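Local structure of RNA-dependent RNA Polymerase (Bombyx mori cytoplasmic polyhedrosis virus, 6TZ0) at residues A457-S469 against C574-N586. The protein copies RNA from RNA templates, transcribing the double-stranded viral genome into plus strands and probably, after core assembly, making the complementary minus strands. Sequence-based numbering, arbitrary orientation.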
ATOM      1  N   ALA A 457       1.958  23.126  -7.435  1.00 36.86           N
ATOM      2  CA  ALA A 457       2.924  23.581  -6.447  1.00 36.86           C
ATOM      3  C   ALA A 457       2.660  25.002  -5.981  1.00 36.86           C
ATOM      4  O   ALA A 457       3.183  25.403  -4.938  1.00 36.86           O
ATOM      5  CB  ALA A 457       4.334  23.485  -7.017  1.00 36.86           C
ATOM      6  N   ARG A 458       1.859  25.770  -6.718  1.00 37.00           N
ATOM      7  CA  ARG A 458       1.559  27.137  -6.318  1.00 37.00           C
ATOM      8  C   ARG A 458       0.621  27.201  -5.126  1.00 37.00           C
ATOM      9  O   ARG A 458       0.507  28.259  -4.501  1.00 37.00           O
ATOM     10  CB  ARG A 458       0.942  27.905  -7.484  1.00 37.00           C
ATOM     11  CG  ARG A 458      -0.471  27.493  -7.807  1.00 37.00           C
ATOM     12  CD  ARG A 458      -1.002  28.218  -9.020  1.00 37.00           C
ATOM     13  NE  ARG A 458      -0.381  27.739 -10.251  1.00 37.00           N
ATOM     14  CZ  ARG A 458      -0.606  28.251 -11.454  1.00 37.00           C
ATOM     15  NH1 ARG A 458      -1.453  29.258 -11.597  1.00 37.00           N
ATOM     16  NH2 ARG A 458       0.007  27.751 -12.515  1.00 37.00           N
ATOM     17  N   GLU A 459      -0.050  26.102  -4.792  1.00 34.87           N
ATOM     18  CA  GLU A 459      -0.991  26.075  -3.684  1.00 34.87           C
ATOM     19  C   GLU A 459      -0.579  25.078  -2.610  1.00 34.87           C
ATOM     20  O   GLU A 459      -1.427  24.609  -1.850  1.00 34.87           O
ATOM     21  CB  GLU A 459      -2.400  25.780  -4.196  1.00 34.87           C
ATOM     22  CG  GLU A 459      -2.572  24.450  -4.888  1.00 34.87           C
ATOM     23  CD  GLU A 459      -3.988  24.252  -5.378  1.00 34.87           C
ATOM     24  OE1 GLU A 459      -4.795  25.194  -5.251  1.00 34.87           O
ATOM     25  OE2 GLU A 459      -4.304  23.147  -5.864  1.00 34.87           O
ATOM     26  N   TYR A 460       0.714  24.767  -2.524  1.00 29.82           N
ATOM     27  CA  TYR A 460       1.213  23.898  -1.465  1.00 29.82           C
ATOM     28  C   TYR A 460       1.096  24.549  -0.094  1.00 29.82           C
ATOM     29  O   TYR A 460       0.914  23.849   0.907  1.00 29.82           O
ATOM     30  CB  TYR A 460       2.663  23.513  -1.757  1.00 29.82           C
ATOM     31  CG  TYR A 460       3.313  22.648  -0.706  1.00 29.82           C
ATOM     32  CD1 TYR A 460       2.976  21.310  -0.573  1.00 29.82           C
ATOM     33  CD2 TYR A 460       4.280  23.166   0.141  1.00 29.82           C
ATOM     34  CE1 TYR A 460       3.573  20.519   0.385  1.00 29.82           C
ATOM     35  CE2 TYR A 460       4.888  22.383   1.096  1.00 29.82           C
ATOM     36  CZ  TYR A 460       4.526  21.064   1.216  1.00 29.82           C
ATOM     37  OH  TYR A 460       5.121  20.285   2.171  1.00 29.82           O
ATOM     38  N   ARG A 461       1.170  25.874  -0.027  1.00 26.42           N
ATOM     39  CA  ARG A 461       1.094  26.611   1.223  1.00 26.42           C
ATOM     40  C   ARG A 461      -0.287  27.194   1.480  1.00 26.42           C
ATOM     41  O   ARG A 461      -0.451  27.969   2.423  1.00 26.42           O
ATOM     42  CB  ARG A 461       2.126  27.736   1.235  1.00 26.42           C
ATOM     43  CG  ARG A 461       3.560  27.292   1.069  1.00 26.42           C
ATOM     44  CD  ARG A 461       4.096  26.572   2.280  1.00 26.42           C
ATOM     45  NE  ARG A 461       5.511  26.260   2.118  1.00 26.42           N
ATOM     46  CZ  ARG A 461       6.238  25.578   2.990  1.00 26.42           C
ATOM     47  NH1 ARG A 461       5.692  25.127   4.104  1.00 26.42           N
ATOM     48  NH2 ARG A 461       7.513  25.348   2.744  1.00 26.42           N
ATOM     49  N   THR A 462      -1.272  26.852   0.666  1.00 28.23           N
ATOM     50  CA  THR A 462      -2.606  27.430   0.733  1.00 28.23           C
ATOM     51  C   THR A 462      -3.524  26.526   1.531  1.00 28.23           C
ATOM     52  O   THR A 462      -3.621  25.334   1.221  1.00 28.23           O
ATOM     53  CB  THR A 462      -3.163  27.626  -0.671  1.00 28.23           C
ATOM     54  OG1 THR A 462      -2.305  28.509  -1.399  1.00 28.23           O
ATOM     55  CG2 THR A 462      -4.552  28.217  -0.626  1.00 28.23           C
ATOM     56  N   PRO A 463      -4.207  27.045   2.556  1.00 28.75           N
ATOM     57  CA  PRO A 463      -5.004  26.169   3.429  1.00 28.75           C
ATOM     58  C   PRO A 463      -6.264  25.611   2.785  1.00 28.75           C
ATOM     59  O   PRO A 463      -6.791  24.608   3.279  1.00 28.75           O
ATOM     60  CB  PRO A 463      -5.349  27.081   4.613  1.00 28.75           C
ATOM     61  CG  PRO A 463      -4.344  28.163   4.566  1.00 28.75           C
ATOM     62  CD  PRO A 463      -4.061  28.393   3.126  1.00 28.75           C
ATOM     63  N   GLU A 464      -6.763  26.206   1.703  1.00 33.47           N
ATOM     64  CA  GLU A 464      -7.985  25.717   1.076  1.00 33.47           C
ATOM     65  C   GLU A 464      -7.779  24.439   0.279  1.00 33.47           C
ATOM     66  O   GLU A 464      -8.768  23.809  -0.109  1.00 33.47           O
ATOM     67  CB  GLU A 464      -8.577  26.799   0.177  1.00 33.47           C
ATOM     68  CG  GLU A 464      -9.135  27.977   0.952  1.00 33.47           C
ATOM     69  CD  GLU A 464     -10.375  27.611   1.753  1.00 33.47           C
ATOM     70  OE1 GLU A 464     -11.165  26.768   1.278  1.00 33.47           O
ATOM     71  OE2 GLU A 464     -10.555  28.155   2.862  1.00 33.47           O
ATOM     72  N   ARG A 465      -6.527  24.053   0.040  1.00 30.99           N
ATOM     73  CA  ARG A 465      -6.205  22.802  -0.636  1.00 30.99           C
ATOM     74  C   ARG A 465      -6.723  21.587   0.131  1.00 30.99           C
ATOM     75  O   ARG A 465      -7.243  20.637  -0.470  1.00 30.99           O
ATOM     76  CB  ARG A 465      -4.692  22.741  -0.829  1.00 30.99           C
ATOM     77  CG  ARG A 465      -4.178  21.468  -1.403  1.00 30.99           C
ATOM     78  CD  ARG A 465      -2.736  21.599  -1.829  1.00 30.99           C
ATOM     79  NE  ARG A 465      -1.803  21.922  -0.754  1.00 30.99           N
ATOM     80  CZ  ARG A 465      -1.181  21.024   0.001  1.00 30.99           C
ATOM     81  NH1 ARG A 465      -0.334  21.423   0.935  1.00 30.99           N
ATOM     82  NH2 ARG A 465      -1.398  19.730  -0.178  1.00 30.99           N
ATOM     83  N   ILE A 466      -6.649  21.634   1.461  1.00 30.72           N
ATOM     84  CA  ILE A 466      -7.081  20.516   2.294  1.00 30.72           C
ATOM     85  C   ILE A 466      -8.598  20.355   2.240  1.00 30.72           C
ATOM     86  O   ILE A 466      -9.127  19.241   2.094  1.00 30.72           O
ATOM     87  CB  ILE A 466      -6.591  20.735   3.734  1.00 30.72           C
ATOM     88  CG1 ILE A 466      -5.076  20.968   3.757  1.00 30.72           C
ATOM     89  CG2 ILE A 466      -6.982  19.577   4.605  1.00 30.72           C
ATOM     90  CD1 ILE A 466      -4.255  19.832   3.210  1.00 30.72           C
ATOM     91  N   PHE A 467      -9.323  21.471   2.326  1.00 32.96           N
ATOM     92  CA  PHE A 467     -10.775  21.397   2.267  1.00 32.96           C
ATOM     93  C   PHE A 467     -11.251  21.054   0.867  1.00 32.96           C
ATOM     94  O   PHE A 467     -12.300  20.429   0.710  1.00 32.96           O
ATOM     95  CB  PHE A 467     -11.402  22.711   2.721  1.00 32.96           C
ATOM     96  CG  PHE A 467     -10.926  23.174   4.057  1.00 32.96           C
ATOM     97  CD1 PHE A 467     -11.150  22.420   5.189  1.00 32.96           C
ATOM     98  CD2 PHE A 467     -10.318  24.409   4.189  1.00 32.96           C
ATOM     99  CE1 PHE A 467     -10.723  22.857   6.421  1.00 32.96           C
ATOM    100  CE2 PHE A 467      -9.895  24.855   5.415  1.00 32.96           C
ATOM    101  CZ  PHE A 467     -10.101  24.081   6.532  1.00 32.96           C
ATOM    102  N   LYS A 468     -10.492  21.447  -0.155  1.00 35.13           N
ATOM    103  CA  LYS A 468     -10.792  21.007  -1.511  1.00 35.13           C
ATOM    104  C   LYS A 468     -10.619  19.500  -1.651  1.00 35.13           C
ATOM    105  O   LYS A 468     -11.394  18.840  -2.353  1.00 35.13           O
ATOM    106  CB  LYS A 468      -9.896  21.751  -2.499  1.00 35.13           C
ATOM    107  CG  LYS A 468     -10.167  21.446  -3.949  1.00 35.13           C
ATOM    108  CD  LYS A 468      -9.302  22.297  -4.853  1.00 35.13           C
ATOM    109  CE  LYS A 468      -7.859  21.833  -4.811  1.00 35.13           C
ATOM    110  NZ  LYS A 468      -7.011  22.563  -5.795  1.00 35.13           N
ATOM    111  N   SER A 469      -9.621  18.933  -0.972  1.00 34.06           N
ATOM    112  CA  SER A 469      -9.436  17.485  -1.007  1.00 34.06           C
ATOM    113  C   SER A 469     -10.506  16.727  -0.245  1.00 34.06           C
ATOM    114  O   SER A 469     -10.780  15.572  -0.581  1.00 34.06           O
ATOM    115  CB  SER A 469      -8.100  17.100  -0.418  1.00 34.06           C
ATOM    116  OG  SER A 469      -8.078  17.337   0.977  1.00 34.06           O
ATOM    117  N   CYS A 574       5.719  18.576  20.979  1.00 28.16           N
ATOM    118  CA  CYS A 574       6.807  18.973  20.097  1.00 28.16           C
ATOM    119  C   CYS A 574       6.773  20.475  19.821  1.00 28.16           C
ATOM    120  O   CYS A 574       5.939  21.215  20.344  1.00 28.16           O
ATOM    121  CB  CYS A 574       6.763  18.174  18.796  1.00 28.16           C
ATOM    122  SG  CYS A 574       5.329  18.458  17.757  1.00 28.16           S
ATOM    123  N   THR A 575       7.718  20.936  19.000  1.00 30.14           N
ATOM    124  CA  THR A 575       7.817  22.344  18.604  1.00 30.14           C
ATOM    125  C   THR A 575       8.189  22.361  17.122  1.00 30.14           C
ATOM    126  O   THR A 575       9.371  22.383  16.769  1.00 30.14           O
ATOM    127  CB  THR A 575       8.843  23.082  19.455  1.00 30.14           C
ATOM    128  OG1 THR A 575       8.517  22.925  20.839  1.00 30.14           O
ATOM    129  CG2 THR A 575       8.845  24.568  19.132  1.00 30.14           C
ATOM    130  N   VAL A 576       7.179  22.331  16.260  1.00 26.35           N
ATOM    131  CA  VAL A 576       7.380  22.269  14.812  1.00 26.35           C
ATOM    132  C   VAL A 576       6.587  23.389  14.157  1.00 26.35           C
ATOM    133  O   VAL A 576       5.353  23.322  14.112  1.00 26.35           O
ATOM    134  CB  VAL A 576       6.957  20.908  14.231  1.00 26.35           C
ATOM    135  CG1 VAL A 576       7.075  20.910  12.715  1.00 26.35           C
ATOM    136  CG2 VAL A 576       7.785  19.781  14.806  1.00 26.35           C
ATOM    137  N   PRO A 577       7.225  24.437  13.654  1.00 24.76           N
ATOM    138  CA  PRO A 577       6.517  25.384  12.798  1.00 24.76           C
ATOM    139  C   PRO A 577       6.651  24.983  11.338  1.00 24.76           C
ATOM    140  O   PRO A 577       7.564  24.249  10.953  1.00 24.76           O
ATOM    141  CB  PRO A 577       7.245  26.703  13.069  1.00 24.76           C
ATOM    142  CG  PRO A 577       8.636  26.272  13.334  1.00 24.76           C
ATOM    143  CD  PRO A 577       8.552  24.944  14.039  1.00 24.76           C
ATOM    144  N   ARG A 578       5.701  25.473  10.537  1.00 26.02           N
ATOM    145  CA  ARG A 578       5.738  25.418   9.074  1.00 26.02           C
ATOM    146  C   ARG A 578       5.768  23.974   8.560  1.00 26.02           C
ATOM    147  O   ARG A 578       6.772  23.493   8.039  1.00 26.02           O
ATOM    148  CB  ARG A 578       6.928  26.212   8.511  1.00 26.02           C
ATOM    149  CG  ARG A 578       6.691  27.688   8.284  1.00 26.02           C
ATOM    150  CD  ARG A 578       6.645  28.443   9.574  1.00 26.02           C
ATOM    151  NE  ARG A 578       6.663  29.879   9.394  1.00 26.02           N
ATOM    152  CZ  ARG A 578       6.502  30.734  10.391  1.00 26.02           C
ATOM    153  NH1 ARG A 578       6.543  32.028  10.162  1.00 26.02           N
ATOM    154  NH2 ARG A 578       6.294  30.287  11.618  1.00 26.02           N
ATOM    155  N   PHE A 579       4.654  23.273   8.756  1.00 25.63           N
ATOM    156  CA  PHE A 579       4.555  21.953   8.142  1.00 25.63           C
ATOM    157  C   PHE A 579       3.971  22.009   6.735  1.00 25.63           C
ATOM    158  O   PHE A 579       4.653  21.677   5.767  1.00 25.63           O
ATOM    159  CB  PHE A 579       3.754  20.994   9.026  1.00 25.63           C
ATOM    160  CG  PHE A 579       3.388  19.710   8.342  1.00 25.63           C
ATOM    161  CD1 PHE A 579       4.363  18.849   7.872  1.00 25.63           C
ATOM    162  CD2 PHE A 579       2.063  19.343   8.211  1.00 25.63           C
ATOM    163  CE1 PHE A 579       4.016  17.669   7.242  1.00 25.63           C
ATOM    164  CE2 PHE A 579       1.716  18.165   7.592  1.00 25.63           C
ATOM    165  CZ  PHE A 579       2.692  17.326   7.112  1.00 25.63           C
ATOM    166  N   GLY A 580       2.726  22.416   6.591  1.00 25.04           N
ATOM    167  CA  GLY A 580       2.148  22.446   5.272  1.00 25.04           C
ATOM    168  C   GLY A 580       1.754  23.842   4.868  1.00 25.04           C
ATOM    169  O   GLY A 580       2.587  24.695   4.562  1.00 25.04           O
ATOM    170  N   PRO A 581       0.445  24.085   4.830  1.00 23.22           N
ATOM    171  CA  PRO A 581      -0.061  25.454   4.879  1.00 23.22           C
ATOM    172  C   PRO A 581      -0.168  26.004   6.288  1.00 23.22           C
ATOM    173  O   PRO A 581      -0.677  27.115   6.466  1.00 23.22           O
ATOM    174  CB  PRO A 581      -1.443  25.315   4.241  1.00 23.22           C
ATOM    175  CG  PRO A 581      -1.854  23.940   4.559  1.00 23.22           C
ATOM    176  CD  PRO A 581      -0.618  23.111   4.544  1.00 23.22           C
ATOM    177  N   TYR A 582       0.301  25.259   7.282  1.00 22.59           N
ATOM    178  CA  TYR A 582       0.123  25.583   8.684  1.00 22.59           C
ATOM    179  C   TYR A 582       1.376  26.231   9.238  1.00 22.59           C
ATOM    180  O   TYR A 582       2.483  25.997   8.758  1.00 22.59           O
ATOM    181  CB  TYR A 582      -0.199  24.329   9.489  1.00 22.59           C
ATOM    182  CG  TYR A 582      -1.435  23.629   9.012  1.00 22.59           C
ATOM    183  CD1 TYR A 582      -2.688  24.124   9.313  1.00 22.59           C
ATOM    184  CD2 TYR A 582      -1.344  22.465   8.269  1.00 22.59           C
ATOM    185  CE1 TYR A 582      -3.817  23.488   8.879  1.00 22.59           C
ATOM    186  CE2 TYR A 582      -2.467  21.820   7.830  1.00 22.59           C
ATOM    187  CZ  TYR A 582      -3.703  22.337   8.138  1.00 22.59           C
ATOM    188  OH  TYR A 582      -4.829  21.697   7.704  1.00 22.59           O
ATOM    189  N   TYR A 583       1.185  27.045  10.268  1.00 22.79           N
ATOM    190  CA  TYR A 583       2.269  27.755  10.921  1.00 22.79           C
ATOM    191  C   TYR A 583       1.885  27.961  12.374  1.00 22.79           C
ATOM    192  O   TYR A 583       0.701  28.032  12.708  1.00 22.79           O
ATOM    193  CB  TYR A 583       2.590  29.078  10.202  1.00 22.79           C
ATOM    194  CG  TYR A 583       1.396  29.971   9.938  1.00 22.79           C
ATOM    195  CD1 TYR A 583       0.668  29.846   8.763  1.00 22.79           C
ATOM    196  CD2 TYR A 583       1.005  30.944  10.849  1.00 22.79           C
ATOM    197  CE1 TYR A 583      -0.421  30.641   8.509  1.00 22.79           C
ATOM    198  CE2 TYR A 583      -0.090  31.751  10.597  1.00 22.79           C
ATOM    199  CZ  TYR A 583      -0.793  31.595   9.423  1.00 22.79           C
ATOM    200  OH  TYR A 583      -1.879  32.383   9.149  1.00 22.79           O
ATOM    201  N   ALA A 584       2.894  28.028  13.236  1.00 23.19           N
ATOM    202  CA  ALA A 584       2.667  28.090  14.674  1.00 23.19           C
ATOM    203  C   ALA A 584       2.120  29.452  15.070  1.00 23.19           C
ATOM    204  O   ALA A 584       2.620  30.485  14.620  1.00 23.19           O
ATOM    205  CB  ALA A 584       3.963  27.801  15.419  1.00 23.19           C
ATOM    206  N   LYS A 585       1.091  29.455  15.915  1.00 23.19           N
ATOM    207  CA  LYS A 585       0.418  30.689  16.286  1.00 23.19           C
ATOM    208  C   LYS A 585      -0.388  30.472  17.555  1.00 23.19           C
ATOM    209  O   LYS A 585      -0.654  29.340  17.957  1.00 23.19           O
ATOM    210  CB  LYS A 585      -0.498  31.189  15.169  1.00 23.19           C
ATOM    211  CG  LYS A 585      -1.682  30.310  14.843  1.00 23.19           C
ATOM    212  CD  LYS A 585      -2.498  30.980  13.761  1.00 23.19           C
ATOM    213  CE  LYS A 585      -3.783  30.245  13.467  1.00 23.19           C
ATOM    214  NZ  LYS A 585      -3.557  28.953  12.796  1.00 23.19           N
ATOM    215  N   ASN A 586      -0.769  31.581  18.182  1.00 22.93           N
ATOM    216  CA  ASN A 586      -1.697  31.535  19.300  1.00 22.93           C
ATOM    217  C   ASN A 586      -3.109  31.302  18.791  1.00 22.93           C
ATOM    218  O   ASN A 586      -3.522  31.845  17.766  1.00 22.93           O
ATOM    219  CB  ASN A 586      -1.660  32.826  20.111  1.00 22.93           C
ATOM    220  CG  ASN A 586      -0.378  32.995  20.878  1.00 22.93           C
ATOM    221  OD1 ASN A 586       0.165  32.040  21.418  1.00 22.93           O
ATOM    222  ND2 ASN A 586       0.113  34.222  20.935  1.00 22.93           N
TER
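G580 O takes the hydrogen bond that joins the two segments: R461 NH1 reaches it at 3.2 Å, with an N-H...O angle of 154°, and the donor meets one lone pair of that oxygen within the plane of the carbonyl group. This is a loop-to-loop contact within the central polymerase domain, away from the metal and nucleotide sites. On one side is the type I beta turn E459-T462, which leads into helix 464-469; on the other is the loop between helix 557-573 and strand 585-591. The R461 side chain starts out pointing away from that loop, and the bend at chi2 (-71°) brings its guanidinium back to G580. One face of the guanidinium is covered by Y460 CE2, 3.9 Å above its centre, while NH2 forms a salt bridge with D414, which also accepts a hydrogen bond from Y460 OH.

P581 packs its ring against the backbone of the turn and the residues that follow. Its CB lies 3.4 Å from R461 O, and P463 CG passes alongside with 4.1 Å to that same P581 CB, the two proline side chains running in opposite directions. P581 CD is 4.0 Å from R465 NH1. That arginine holds the turn from within its own segment: NH1 donates to Y460 O at 2.7 Å and NE to E459 O at 2.9 Å, while NH2 pairs with D495.

Y582 points away at its base, but its ring crosses I466. Both side chains touch L611 of helix 604-614, and N170 of the neighbouring Viral structural protein 4 chain hydrogen-bonds T462 OG1. P581 CG lies over one face of the Y582 ring, displaced from the ring centre toward its edge, and the hydroxyl the ring carries, Y582 OH, lies 4.0 Å from I466 CG1.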